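Local coordinates for hypothetical protein EF2904 (Enterococcus faecalis, PDB 2AZ4) that is of unknown function but binds two zinc ions in a metallo-beta-lactamase fold and is probably a hydrolase, perhaps an RNA-binding exonuclease, at residues H85-L90 and P109-K114; L201-K206 and A393-Q398; R246-N251 and E273-T278; R298-E303 and Q331-F336. All blocks are in the same frame, centred on the assembly; numbering follows the deposited sequence.

Interaction 1 (H85-L90 and P109-K114); sequences HTAVFL and PLYTLK
Phe89 and Tyr111, a bridged pair on neighbouring parallel strands, lie side by side and point the same way. Their ring planes differ by only 23°, but they are slid apart until Tyr111 CD2 stands over the rim of one Phe89 face, and Tyr111 CB rests 3.5 Å from Phe89 CD1. Ala87 CB meets the Tyr111 ring in its plane, at the CE2 edge (3.7 Å). The backbones are joined by parallel-ladder hydrogen bonds, from Val88 N to Pro109 O, from Tyr111 N to Val88 O (2.8 Å) and from Leu90 N to Tyr111 O. Strand 85-89, helix 95-98 and strand 110-113 form a beta-alpha-beta unit of the metallo-beta-lactamase fold. Val88 CG1 meets Leu110 CD1 (3.7 Å) on the other sheet face. Thr112 OG1, turned anti to its own N (chi1 -163°), donates to Leu90 O at 2.7 Å, tilted from the carbonyl plane. The side chain of Leu90 approaches that of the zinc ligand His97, while Ile153 of the second sheet touches both Phe89 and Tyr111.

Interaction 2 (L201-K206 and A393-Q398); sequences LAFCEK and ALIEPQ
Cys204 points its side chain toward the end of helix 385-395 and enters between Leu394 and Ile395. Its CB lies 3.8 Å from Leu394 CB and 3.9 Å from Ile395 CG1, while SG, swung away from the carbonyl carbon (chi1 -72°), is about equally far from both residues, 4.1 Å from Leu394 CB and from Ile395 CD1. Ile395 sets its longer branch against the backbone of Cys204, with CG1 3.6 Å from Cys204 O. From there CD1 reaches on to Phe203 CE2 at 4.0 Å, approaching the ring obliquely. Phe203 sets out to one side of the contact, and only the far end of its ring turns toward the isoleucine. One helical turn before Cys204, Leu201 slants across Leu394, and the two meet through their methyl ends, CD2 to CD1, 3.7 Å apart. The Leu201-Leu394 end lies nearer the surface, whereas Phe203, Cys204 and Ile395 are buried. Beyond the two segments, Phe203 rests on Ala174 and Leu176, and Ile395 on Leu213. The contact is apolar helix-to-helix packing, with both helices set against the second beta sheet, as in the layered alpha-beta-beta-alpha architecture of metallo-beta-lactamases.

Interaction 3 (R246-N251 and E273-T278); sequences RLELEN and EKSPRT
Helix 237-249 and helix 265-274 flank the six-stranded parallel sheet, and here the end of the first meets the turn that leads from the second into strand 278-282. Glu248 carries the contact. Its extended side chain reaches across to the turn, where its two oxygens meet the turn separately. OE1 accepts the backbone N-H of Arg277 at 3.0 Å, a fairly straight bond (161°) arriving nearly along the C-O axis, and Pro276 CD also packs against OE1. OE2 lies 2.7 Å from Ser275 OG, but that hydroxyl also has Arg277 O within reach, and its single proton cannot be assigned between them. The Arg277 N-H holds OE1 of this buried side chain, with Ser275 OG close to the other oxygen. Arg277 then runs out extended from CG to NE and returns to the helix end: NE donates to a water (2.7 Å) that in turn donates to Glu248 O, also at 2.7 Å. Its NH2 makes a weak, bent bond to Asn251 O at 2.7 Å (121°); NH2 has its stronger partner in Arg254 O, and NH1 bonds to Tyr328 O. Asn251 ND2 bonds back to Leu247 O, tying the residue back to the helix. Nearer the surface, Leu249 CD2 touches Pro276 CG at 4.0 Å. The contact thus joins a helix end to the helix-to-strand turn of a beta-alpha-beta region, in an alpha/beta domain built on a parallel sheet.

Interaction 4 (R298-E303 and Q331-F336); sequences RYYYAE and QVVNQF
The backbones stay well apart, Ala302 and Val333 being the nearest pair with CA atoms 8.0 Å from each other, and side chains bridge the gap. Tyr300 does most of it. With CG placed between its backbone N and carbonyl carbon (chi1 75°), the ring reaches across to the end of strand 328-331, and OH donates to Gln331 O at a short 2.5 Å. The bond lies in the carbonyl plane of Gln331, and the same oxygen sits at the ring edge, 3.1 Å from Tyr300 CE2. A water that accepts from Val333 N (3.0 Å) lies 2.8 Å from Tyr300 OH and also near Asn334 OD1; which acceptors take its protons is left open. Val333 CG2 touches both the hydroxyl and Ala302 CB, the latter at 4.1 Å. Strand 298-300 forms one edge of the six-stranded parallel sheet, and strand 278-282 runs between it and strand 328-331. The phenol thus spans from the edge strand past its neighbour, near the strands' C-terminal ends, where Gln331 also contacts Met285 of helix 283-293.

From the N terminus, interaction 1 comes first, closing a short loop between two neighbouring strands of the first sheet near the zinc ligands. Interaction 2 opens at helix 197-207 and closes only at helix 385-395, near the C terminus, bringing together two helices that cover the second sheet. Inside that long loop, in the part carrying the six-stranded parallel sheet, interaction 3 closes the stretch from helix 237-249 to the start of strand 278-282, and interaction 4 then closes that from strand 298-300 to the end of strand 328-331; none of the loops cross. The two touch where Thr278 CG2 packs on Arg298 CD, 3.5 Å away. Interaction 1 lies about 41 Å from interaction 3, centre to centre.

Interaction 1 (H85-L90 and P109-K114)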
loop_
_atom_site.group_PDB
_atom_site.type_symbol
_atom_site.label_atom_id
_atom_site.label_comp_id
_atom_site.label_asym_id
_atom_site.label_seq_id
_atom_site.Cartn_x
_atom_site.Cartn_y
_atom_site.Cartn_z
ATOM N N HIS A 85 22.500 -3.077 16.979
ATOM C CA HIS A 85 22.118 -2.749 15.589
ATOM C C HIS A 85 20.631 -2.989 15.412
ATOM O O HIS A 85 20.148 -4.087 15.666
ATOM C CB HIS A 85 22.882 -3.617 14.573
ATOM C CG HIS A 85 24.364 -3.653 14.792
ATOM N ND1 HIS A 85 25.208 -2.651 14.361
ATOM C CD2 HIS A 85 25.158 -4.578 15.388
ATOM C CE1 HIS A 85 26.452 -2.946 14.699
ATOM N NE2 HIS A 85 26.449 -4.111 15.318
ATOM N N THR A 86 19.909 -1.949 14.982
ATOM C CA THR A 86 18.470 -2.016 14.825
ATOM C C THR A 86 18.136 -1.331 13.518
ATOM O O THR A 86 18.770 -0.330 13.166
ATOM C CB THR A 86 17.739 -1.278 15.975
ATOM O OG1 THR A 86 18.179 -1.783 17.254
ATOM C CG2 THR A 86 16.218 -1.446 15.837
ATOM N N ALA A 87 17.142 -1.855 12.799
ATOM C CA ALA A 87 16.648 -1.167 11.604
ATOM C C ALA A 87 15.235 -1.591 11.289
ATOM O O ALA A 87 14.794 -2.688 11.676
ATOM C CB ALA A 87 17.560 -1.460 10.387
ATOM N N VAL A 88 14.533 -0.743 10.537
ATOM C CA VAL A 88 13.156 -1.028 10.201
ATOM C C VAL A 88 13.038 -0.935 8.683
ATOM O O VAL A 88 13.622 -0.056 8.060
ATOM C CB VAL A 88 12.116 -0.076 10.914
ATOM C CG1 VAL A 88 10.680 -0.342 10.441
ATOM C CG2 VAL A 88 12.157 -0.197 12.420
ATOM N N PHE A 89 12.261 -1.844 8.109
ATOM C CA PHE A 89 12.030 -1.872 6.672
ATOM C C PHE A 89 10.560 -1.710 6.398
ATOM O O PHE A 89 9.699 -2.173 7.183
ATOM C CB PHE A 89 12.559 -3.185 6.072
ATOM C CG PHE A 89 14.030 -3.338 6.187
ATOM C CD1 PHE A 89 14.858 -3.030 5.108
ATOM C CD2 PHE A 89 14.611 -3.776 7.376
ATOM C CE1 PHE A 89 16.255 -3.160 5.219
ATOM C CE2 PHE A 89 16.008 -3.899 7.508
ATOM C CZ PHE A 89 16.832 -3.577 6.429
ATOM N N LEU A 90 10.256 -1.083 5.264
ATOM C CA LEU A 90 8.886 -0.807 4.888
ATOM C C LEU A 90 8.622 -1.350 3.477
ATOM O O LEU A 90 9.207 -0.872 2.504
ATOM C CB LEU A 90 8.669 0.712 4.976
ATOM C CG LEU A 90 7.392 1.425 4.630
ATOM C CD1 LEU A 90 6.152 0.811 5.310
ATOM C CD2 LEU A 90 7.547 2.935 4.940
ATOM N N PRO A 109 17.404 3.709 11.739
ATOM C CA PRO A 109 17.161 3.886 10.305
ATOM C C PRO A 109 15.940 3.150 9.800
ATOM O O PRO A 109 15.620 2.060 10.280
ATOM C CB PRO A 109 18.414 3.306 9.654
ATOM C CG PRO A 109 18.990 2.337 10.698
ATOM C CD PRO A 109 18.663 2.992 12.008
ATOM N N LEU A 110 15.315 3.730 8.779
ATOM C CA LEU A 110 14.091 3.223 8.179
ATOM C C LEU A 110 14.367 3.120 6.678
ATOM O O LEU A 110 14.716 4.125 6.023
ATOM C CB LEU A 110 12.912 4.163 8.457
ATOM C CG LEU A 110 11.550 3.880 7.775
ATOM C CD1 LEU A 110 11.023 2.522 8.195
ATOM C CD2 LEU A 110 10.505 4.965 8.107
ATOM N N TYR A 111 14.232 1.895 6.157
ATOM C CA TYR A 111 14.656 1.552 4.799
ATOM C C TYR A 111 13.445 1.219 3.965
ATOM O O TYR A 111 12.520 0.546 4.416
ATOM C CB TYR A 111 15.625 0.348 4.768
ATOM C CG TYR A 111 16.964 0.584 5.428
ATOM C CD1 TYR A 111 17.998 1.251 4.750
ATOM C CD2 TYR A 111 17.193 0.165 6.728
ATOM C CE1 TYR A 111 19.206 1.476 5.341
ATOM C CE2 TYR A 111 18.398 0.377 7.343
ATOM C CZ TYR A 111 19.403 1.027 6.646
ATOM O OH TYR A 111 20.587 1.241 7.251
ATOM N N THR A 112 13.457 1.669 2.726
ATOM C CA THR A 112 12.369 1.362 1.839
ATOM C C THR A 112 12.865 1.604 0.419
ATOM O O THR A 112 13.917 2.189 0.252
ATOM C CB THR A 112 11.088 2.183 2.191
ATOM O OG1 THR A 112 9.965 1.575 1.553
ATOM C CG2 THR A 112 11.197 3.655 1.770
ATOM N N LEU A 113 12.156 1.133 -0.603
ATOM C CA LEU A 113 12.590 1.526 -1.933
ATOM C C LEU A 113 12.330 3.025 -2.097
ATOM O O LEU A 113 11.356 3.558 -1.556
ATOM C CB LEU A 113 11.917 0.719 -3.039
ATOM C CG LEU A 113 12.338 -0.765 -3.148
ATOM C CD1 LEU A 113 11.566 -1.423 -4.244
ATOM C CD2 LEU A 113 13.864 -0.973 -3.372
ATOM N N LYS A 114 13.211 3.703 -2.827
ATOM C CA LYS A 114 13.110 5.153 -3.014
ATOM C C LYS A 114 11.741 5.648 -3.514
ATOM O O LYS A 114 11.295 6.714 -3.090
ATOM C CB LYS A 114 14.275 5.695 -3.876
ATOM C CG LYS A 114 14.246 5.296 -5.329
ATOM C CD LYS A 114 15.565 5.664 -6.039
ATOM C CE LYS A 114 15.596 5.163 -7.493
ATOM N NZ LYS A 114 15.687 3.654 -7.566
#

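Interaction 2 (L201-K206 and A393-Q398)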
loop_
_atom_site.group_PDB
_atom_site.type_symbol
_atom_site.label_atom_id
_atom_site.label_comp_id
_atom_site.label_asym_id
_atom_site.label_seq_id
_atom_site.Cartn_x
_atom_site.Cartn_y
_atom_site.Cartn_z
ATOM N N LEU A 201 7.499 -12.633 -10.404
ATOM C CA LEU A 201 8.163 -13.856 -10.877
ATOM C C LEU A 201 9.646 -13.897 -10.502
ATOM O O LEU A 201 10.111 -14.911 -9.987
ATOM C CB LEU A 201 8.008 -14.029 -12.387
ATOM C CG LEU A 201 6.575 -14.320 -12.847
ATOM C CD1 LEU A 201 6.579 -14.573 -14.364
ATOM C CD2 LEU A 201 5.985 -15.533 -12.107
ATOM N N ALA A 202 10.374 -12.808 -10.768
ATOM C CA ALA A 202 11.782 -12.704 -10.398
ATOM C C ALA A 202 11.979 -12.827 -8.892
ATOM O O ALA A 202 12.990 -13.378 -8.439
ATOM C CB ALA A 202 12.382 -11.407 -10.912
ATOM N N PHE A 203 11.015 -12.340 -8.116
ATOM C CA PHE A 203 11.070 -12.455 -6.667
ATOM C C PHE A 203 10.981 -13.926 -6.231
ATOM O O PHE A 203 11.712 -14.363 -5.354
ATOM C CB PHE A 203 9.920 -11.653 -6.022
ATOM C CG PHE A 203 9.524 -12.155 -4.667
ATOM C CD1 PHE A 203 10.368 -11.979 -3.570
ATOM C CD2 PHE A 203 8.322 -12.830 -4.488
ATOM C CE1 PHE A 203 10.009 -12.463 -2.301
ATOM C CE2 PHE A 203 7.956 -13.322 -3.239
ATOM C CZ PHE A 203 8.808 -13.128 -2.140
ATOM N N CYS A 204 10.037 -14.660 -6.819
ATOM C CA CYS A 204 9.835 -16.078 -6.498
ATOM C C CYS A 204 11.113 -16.894 -6.752
ATOM O O CYS A 204 11.475 -17.765 -5.951
ATOM C CB CYS A 204 8.680 -16.636 -7.328
ATOM S SG CYS A 204 7.049 -16.086 -6.844
ATOM N N GLU A 205 11.801 -16.583 -7.852
ATOM C CA GLU A 205 13.086 -17.212 -8.185
ATOM C C GLU A 205 14.182 -16.917 -7.160
ATOM O O GLU A 205 15.006 -17.789 -6.845
ATOM C CB GLU A 205 13.553 -16.775 -9.568
ATOM C CG GLU A 205 14.916 -17.355 -9.997
ATOM C CD GLU A 205 14.945 -18.895 -9.932
ATOM O OE1 GLU A 205 14.301 -19.530 -10.808
ATOM O OE2 GLU A 205 15.597 -19.464 -9.003
ATOM N N LYS A 206 14.221 -15.685 -6.670
ATOM C CA LYS A 206 15.164 -15.321 -5.616
ATOM C C LYS A 206 14.770 -15.988 -4.298
ATOM O O LYS A 206 15.628 -16.312 -3.467
ATOM C CB LYS A 206 15.196 -13.809 -5.451
ATOM C CG LYS A 206 15.920 -13.068 -6.557
ATOM C CD LYS A 206 16.086 -11.577 -6.174
ATOM C CE LYS A 206 17.181 -10.905 -6.967
ATOM N NZ LYS A 206 18.538 -11.070 -6.359
ATOM N N ALA A 393 3.914 -22.433 -5.183
ATOM C CA ALA A 393 4.463 -23.438 -6.102
ATOM C C ALA A 393 5.815 -23.024 -6.691
ATOM O O ALA A 393 6.745 -23.831 -6.721
ATOM C CB ALA A 393 3.454 -23.793 -7.205
ATOM N N LEU A 394 5.949 -21.771 -7.138
ATOM C CA LEU A 394 7.229 -21.297 -7.667
ATOM C C LEU A 394 8.348 -21.252 -6.633
ATOM O O LEU A 394 9.498 -21.544 -6.957
ATOM C CB LEU A 394 7.084 -19.937 -8.370
ATOM C CG LEU A 394 6.344 -19.898 -9.709
ATOM C CD1 LEU A 394 5.809 -18.496 -9.936
ATOM C CD2 LEU A 394 7.252 -20.329 -10.841
ATOM N N ILE A 395 8.018 -20.908 -5.394
ATOM C CA ILE A 395 9.031 -20.777 -4.339
ATOM C C ILE A 395 9.390 -22.119 -3.663
ATOM O O ILE A 395 10.554 -22.365 -3.374
ATOM C CB ILE A 395 8.572 -19.758 -3.259
ATOM C CG1 ILE A 395 8.601 -18.332 -3.819
ATOM C CG2 ILE A 395 9.402 -19.872 -1.986
ATOM C CD1 ILE A 395 7.758 -17.345 -3.013
ATOM N N GLU A 396 8.381 -22.954 -3.418
ATOM C CA GLU A 396 8.530 -24.246 -2.708
ATOM C C GLU A 396 9.147 -24.001 -1.324
ATOM O O GLU A 396 10.295 -24.391 -1.066
ATOM C CB GLU A 396 9.330 -25.283 -3.532
ATOM C CG GLU A 396 8.820 -25.532 -4.979
ATOM C CD GLU A 396 9.565 -26.689 -5.666
ATOM O OE1 GLU A 396 9.575 -27.791 -5.079
ATOM O OE2 GLU A 396 10.154 -26.506 -6.772
ATOM N N PRO A 397 8.393 -23.309 -0.442
ATOM C CA PRO A 397 8.909 -22.954 0.870
ATOM C C PRO A 397 8.971 -24.197 1.775
ATOM O O PRO A 397 8.080 -25.044 1.725
ATOM C CB PRO A 397 7.864 -21.960 1.392
ATOM C CG PRO A 397 6.593 -22.396 0.756
ATOM C CD PRO A 397 7.008 -22.830 -0.629
ATOM N N GLN A 398 10.034 -24.294 2.574
ATOM C CA GLN A 398 10.180 -25.392 3.512
ATOM C C GLN A 398 9.113 -25.268 4.590
ATOM O O GLN A 398 8.478 -26.259 4.979
ATOM C CB GLN A 398 11.580 -25.391 4.107
ATOM C CG GLN A 398 12.690 -25.648 3.088
ATOM C CD GLN A 398 14.066 -25.487 3.684
ATOM O OE1 GLN A 398 14.374 -26.072 4.713
ATOM N NE2 GLN A 398 14.901 -24.672 3.048
#

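Interaction 3 (R246-N251 and E273-T278)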
loop_
_atom_site.group_PDB
_atom_site.type_symbol
_atom_site.label_atom_id
_atom_site.label_comp_id
_atom_site.label_asym_id
_atom_site.label_seq_id
_atom_site.Cartn_x
_atom_site.Cartn_y
_atom_site.Cartn_z
ATOM N N ARG A 246 -12.232 1.672 -24.112
ATOM C CA ARG A 246 -13.558 1.299 -24.610
ATOM C C ARG A 246 -14.639 2.265 -24.096
ATOM O O ARG A 246 -15.458 2.766 -24.867
ATOM C CB ARG A 246 -13.929 -0.130 -24.198
ATOM C CG ARG A 246 -15.369 -0.540 -24.675
ATOM C CD ARG A 246 -15.775 -1.926 -24.213
ATOM N NE ARG A 246 -15.632 -2.070 -22.763
ATOM C CZ ARG A 246 -16.547 -1.713 -21.859
ATOM N NH1 ARG A 246 -17.714 -1.186 -22.232
ATOM N NH2 ARG A 246 -16.288 -1.882 -20.569
ATOM N N LEU A 247 -14.632 2.523 -22.798
ATOM C CA LEU A 247 -15.627 3.417 -22.217
ATOM C C LEU A 247 -15.573 4.822 -22.835
ATOM O O LEU A 247 -16.623 5.445 -23.021
ATOM C CB LEU A 247 -15.514 3.478 -20.679
ATOM C CG LEU A 247 -15.962 2.245 -19.877
ATOM C CD1 LEU A 247 -15.443 2.315 -18.446
ATOM C CD2 LEU A 247 -17.475 2.080 -19.875
ATOM N N GLU A 248 -14.366 5.312 -23.141
ATOM C CA GLU A 248 -14.226 6.604 -23.806
ATOM C C GLU A 248 -14.797 6.595 -25.235
ATOM O O GLU A 248 -15.546 7.496 -25.627
ATOM C CB GLU A 248 -12.780 7.078 -23.782
ATOM C CG GLU A 248 -12.279 7.474 -22.378
ATOM C CD GLU A 248 -10.945 8.217 -22.427
ATOM O OE1 GLU A 248 -10.657 8.897 -23.426
ATOM O OE2 GLU A 248 -10.179 8.141 -21.461
ATOM N N LEU A 249 -14.489 5.543 -25.990
ATOM C CA LEU A 249 -14.920 5.445 -27.396
ATOM C C LEU A 249 -16.413 5.216 -27.545
ATOM O O LEU A 249 -17.010 5.592 -28.550
ATOM C CB LEU A 249 -14.135 4.347 -28.126
ATOM C CG LEU A 249 -12.624 4.594 -28.212
ATOM C CD1 LEU A 249 -11.867 3.390 -28.816
ATOM C CD2 LEU A 249 -12.341 5.862 -28.972
ATOM N N GLU A 250 -17.021 4.610 -26.541
ATOM C CA GLU A 250 -18.472 4.435 -26.532
ATOM C C GLU A 250 -19.183 5.752 -26.161
ATOM O O GLU A 250 -20.391 5.867 -26.348
ATOM C CB GLU A 250 -18.870 3.368 -25.516
ATOM C CG GLU A 250 -18.399 1.955 -25.830
ATOM C CD GLU A 250 -18.830 0.955 -24.759
ATOM O OE1 GLU A 250 -19.287 1.382 -23.676
ATOM O OE2 GLU A 250 -18.715 -0.269 -24.998
ATOM N N ASN A 251 -18.442 6.714 -25.603
ATOM C CA ASN A 251 -19.040 7.985 -25.149
ATOM C C ASN A 251 -18.308 9.239 -25.647
ATOM O O ASN A 251 -17.774 10.014 -24.834
ATOM C CB ASN A 251 -19.181 8.006 -23.619
ATOM C CG ASN A 251 -20.109 6.911 -23.100
ATOM O OD1 ASN A 251 -21.323 7.086 -23.053
ATOM N ND2 ASN A 251 -19.533 5.771 -22.717
ATOM N N GLU A 273 -1.060 7.295 -21.115
ATOM C CA GLU A 273 -0.462 6.662 -22.307
ATOM C C GLU A 273 -1.526 6.306 -23.344
ATOM O O GLU A 273 -1.344 6.578 -24.536
ATOM C CB GLU A 273 0.347 5.414 -21.905
ATOM C CG GLU A 273 1.172 4.734 -23.012
ATOM C CD GLU A 273 1.580 3.288 -22.658
ATOM O OE1 GLU A 273 1.770 2.989 -21.452
ATOM O OE2 GLU A 273 1.717 2.442 -23.592
ATOM N N LYS A 274 -2.644 5.735 -22.896
ATOM C CA LYS A 274 -3.596 5.116 -23.813
ATOM C C LYS A 274 -4.913 5.880 -24.034
ATOM O O LYS A 274 -5.623 5.636 -25.005
ATOM C CB LYS A 274 -3.877 3.679 -23.356
ATOM C CG LYS A 274 -2.651 2.769 -23.445
ATOM C CD LYS A 274 -3.041 1.327 -23.779
ATOM C CE LYS A 274 -1.830 0.499 -24.126
ATOM N NZ LYS A 274 -1.152 -0.054 -22.915
ATOM N N SER A 275 -5.244 6.789 -23.119
ATOM C CA SER A 275 -6.508 7.517 -23.181
ATOM C C SER A 275 -6.685 8.281 -24.503
ATOM O O SER A 275 -5.841 9.128 -24.839
ATOM C CB SER A 275 -6.605 8.480 -21.984
ATOM O OG SER A 275 -7.813 9.209 -22.036
ATOM N N PRO A 276 -7.762 7.973 -25.275
ATOM C CA PRO A 276 -7.994 8.733 -26.512
ATOM C C PRO A 276 -8.157 10.229 -26.244
ATOM O O PRO A 276 -7.633 11.043 -27.021
ATOM C CB PRO A 276 -9.308 8.152 -27.050
ATOM C CG PRO A 276 -9.422 6.801 -26.424
ATOM C CD PRO A 276 -8.800 6.943 -25.071
ATOM N N ARG A 277 -8.858 10.583 -25.158
ATOM C CA ARG A 277 -9.008 11.998 -24.759
ATOM C C ARG A 277 -7.798 12.442 -23.962
ATOM O O ARG A 277 -7.230 11.650 -23.206
ATOM C CB ARG A 277 -10.238 12.209 -23.866
ATOM C CG ARG A 277 -11.576 12.022 -24.529
ATOM C CD ARG A 277 -12.652 12.290 -23.518
ATOM N NE ARG A 277 -13.984 11.964 -24.008
ATOM C CZ ARG A 277 -15.103 12.530 -23.559
ATOM N NH1 ARG A 277 -15.067 13.445 -22.587
ATOM N NH2 ARG A 277 -16.264 12.173 -24.077
ATOM N N THR A 278 -7.428 13.716 -24.112
ATOM C CA THR A 278 -6.418 14.346 -23.278
ATOM C C THR A 278 -6.773 14.203 -21.808
ATOM O O THR A 278 -7.844 14.605 -21.388
ATOM C CB THR A 278 -6.302 15.853 -23.572
ATOM O OG1 THR A 278 -5.977 16.054 -24.950
ATOM C CG2 THR A 278 -5.242 16.495 -22.689
HETATM O O HOH W 1 -14.466 9.951 -25.737
#

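Interaction 4 (R298-E303 and Q331-F336)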
loop_
_atom_site.group_PDB
_atom_site.type_symbol
_atom_site.label_atom_id
_atom_site.label_comp_id
_atom_site.label_asym_id
_atom_site.label_seq_id
_atom_site.Cartn_x
_atom_site.Cartn_y
_atom_site.Cartn_z
ATOM N N ARG A 298 -1.369 17.580 -18.231
ATOM C CA ARG A 298 -2.263 18.702 -17.888
ATOM C C ARG A 298 -2.908 18.474 -16.521
ATOM O O ARG A 298 -3.060 17.336 -16.069
ATOM C CB ARG A 298 -3.319 18.946 -18.989
ATOM C CG ARG A 298 -2.720 19.524 -20.276
ATOM C CD ARG A 298 -3.679 19.364 -21.466
ATOM N NE ARG A 298 -3.039 19.762 -22.721
ATOM C CZ ARG A 298 -2.181 19.009 -23.427
ATOM N NH1 ARG A 298 -1.820 17.789 -23.014
ATOM N NH2 ARG A 298 -1.660 19.497 -24.548
ATOM N N TYR A 299 -3.244 19.561 -15.837
ATOM C CA TYR A 299 -3.724 19.470 -14.471
ATOM C C TYR A 299 -4.608 20.645 -14.117
ATOM O O TYR A 299 -4.598 21.647 -14.801
ATOM C CB TYR A 299 -2.544 19.440 -13.493
ATOM C CG TYR A 299 -1.708 20.710 -13.544
ATOM C CD1 TYR A 299 -1.969 21.790 -12.688
ATOM C CD2 TYR A 299 -0.658 20.832 -14.454
ATOM C CE1 TYR A 299 -1.192 22.941 -12.743
ATOM C CE2 TYR A 299 0.101 21.974 -14.531
ATOM C CZ TYR A 299 -0.143 23.014 -13.652
ATOM O OH TYR A 299 0.631 24.154 -13.745
ATOM N N TYR A 300 -5.350 20.499 -13.027
ATOM C CA TYR A 300 -6.100 21.596 -12.424
ATOM C C TYR A 300 -5.835 21.581 -10.925
ATOM O O TYR A 300 -5.510 20.532 -10.335
ATOM C CB TYR A 300 -7.601 21.514 -12.738
ATOM C CG TYR A 300 -8.328 20.457 -11.966
ATOM C CD1 TYR A 300 -9.174 20.796 -10.912
ATOM C CD2 TYR A 300 -8.147 19.097 -12.274
ATOM C CE1 TYR A 300 -9.844 19.811 -10.201
ATOM C CE2 TYR A 300 -8.800 18.108 -11.566
ATOM C CZ TYR A 300 -9.634 18.467 -10.530
ATOM O OH TYR A 300 -10.271 17.490 -9.811
ATOM N N TYR A 301 -5.935 22.758 -10.324
ATOM C CA TYR A 301 -5.823 22.902 -8.882
ATOM C C TYR A 301 -7.159 22.715 -8.202
ATOM O O TYR A 301 -8.150 23.355 -8.563
ATOM C CB TYR A 301 -5.278 24.275 -8.538
ATOM C CG TYR A 301 -3.807 24.391 -8.787
ATOM C CD1 TYR A 301 -2.894 23.769 -7.922
ATOM C CD2 TYR A 301 -3.318 25.146 -9.845
ATOM C CE1 TYR A 301 -1.529 23.871 -8.129
ATOM C CE2 TYR A 301 -1.939 25.266 -10.062
ATOM C CZ TYR A 301 -1.060 24.613 -9.179
ATOM O OH TYR A 301 0.287 24.697 -9.365
ATOM N N ALA A 302 -7.181 21.835 -7.206
ATOM C CA ALA A 302 -8.346 21.686 -6.345
ATOM C C ALA A 302 -8.081 22.377 -5.000
ATOM O O ALA A 302 -8.866 22.263 -4.063
ATOM C CB ALA A 302 -8.663 20.217 -6.153
ATOM N N GLU A 303 -6.967 23.095 -4.914
ATOM C CA GLU A 303 -6.578 23.805 -3.699
ATOM C C GLU A 303 -5.977 25.153 -4.104
ATOM O O GLU A 303 -5.648 25.369 -5.268
ATOM C CB GLU A 303 -5.579 22.962 -2.887
ATOM C CG GLU A 303 -6.197 21.641 -2.330
ATOM C CD GLU A 303 -5.182 20.580 -1.841
ATOM O OE1 GLU A 303 -3.996 20.899 -1.592
ATOM O OE2 GLU A 303 -5.613 19.397 -1.699
ATOM N N GLN A 331 -9.628 13.982 -13.712
ATOM C CA GLN A 331 -9.698 13.348 -12.409
ATOM C C GLN A 331 -10.562 14.212 -11.492
ATOM O O GLN A 331 -10.177 15.336 -11.141
ATOM C CB GLN A 331 -8.284 13.185 -11.836
ATOM C CG GLN A 331 -8.210 12.688 -10.375
ATOM C CD GLN A 331 -6.795 12.711 -9.800
ATOM O OE1 GLN A 331 -5.928 13.393 -10.328
ATOM N NE2 GLN A 331 -6.561 11.972 -8.690
ATOM N N VAL A 332 -11.719 13.705 -11.085
ATOM C CA VAL A 332 -12.565 14.468 -10.136
ATOM C C VAL A 332 -12.330 13.932 -8.724
ATOM O O VAL A 332 -12.352 12.716 -8.508
ATOM C CB VAL A 332 -14.071 14.429 -10.521
ATOM C CG1 VAL A 332 -14.572 12.985 -10.640
ATOM C CG2 VAL A 332 -14.933 15.229 -9.530
ATOM N N VAL A 333 -12.083 14.840 -7.775
ATOM C CA VAL A 333 -11.726 14.460 -6.400
ATOM C C VAL A 333 -12.686 14.986 -5.310
ATOM O O VAL A 333 -12.645 14.540 -4.154
ATOM C CB VAL A 333 -10.270 14.878 -6.065
ATOM C CG1 VAL A 333 -9.288 14.174 -7.002
ATOM C CG2 VAL A 333 -10.096 16.425 -6.136
ATOM N N ASN A 334 -13.509 15.967 -5.679
ATOM C CA ASN A 334 -14.510 16.569 -4.819
ATOM C C ASN A 334 -15.465 17.446 -5.644
ATOM O O ASN A 334 -15.422 17.424 -6.859
ATOM C CB ASN A 334 -13.868 17.384 -3.679
ATOM C CG ASN A 334 -13.054 18.583 -4.191
ATOM O OD1 ASN A 334 -13.019 18.879 -5.391
ATOM N ND2 ASN A 334 -12.401 19.279 -3.268
ATOM N N GLN A 335 -16.325 18.198 -4.959
ATOM C CA GLN A 335 -17.385 18.997 -5.582
ATOM C C GLN A 335 -18.151 18.216 -6.632
ATOM O O GLN A 335 -18.312 18.691 -7.751
ATOM C CB GLN A 335 -16.830 20.298 -6.189
ATOM C CG GLN A 335 -16.353 21.289 -5.151
ATOM C CD GLN A 335 -16.168 22.685 -5.745
ATOM O OE1 GLN A 335 -17.151 23.392 -6.046
ATOM N NE2 GLN A 335 -14.915 23.070 -5.950
ATOM N N PHE A 336 -18.608 17.016 -6.288
ATOM C CA PHE A 336 -19.232 16.152 -7.306
ATOM C C PHE A 336 -20.560 16.735 -7.788
ATOM O O PHE A 336 -21.041 16.376 -8.860
ATOM C CB PHE A 336 -19.393 14.694 -6.811
ATOM C CG PHE A 336 -18.095 13.960 -6.684
ATOM C CD1 PHE A 336 -17.640 13.152 -7.709
ATOM C CD2 PHE A 336 -17.314 14.088 -5.533
ATOM C CE1 PHE A 336 -16.421 12.468 -7.582
ATOM C CE2 PHE A 336 -16.077 13.415 -5.416
ATOM C CZ PHE A 336 -15.643 12.622 -6.427
HETATM O O HOH W 2 -12.574 17.736 -8.290
#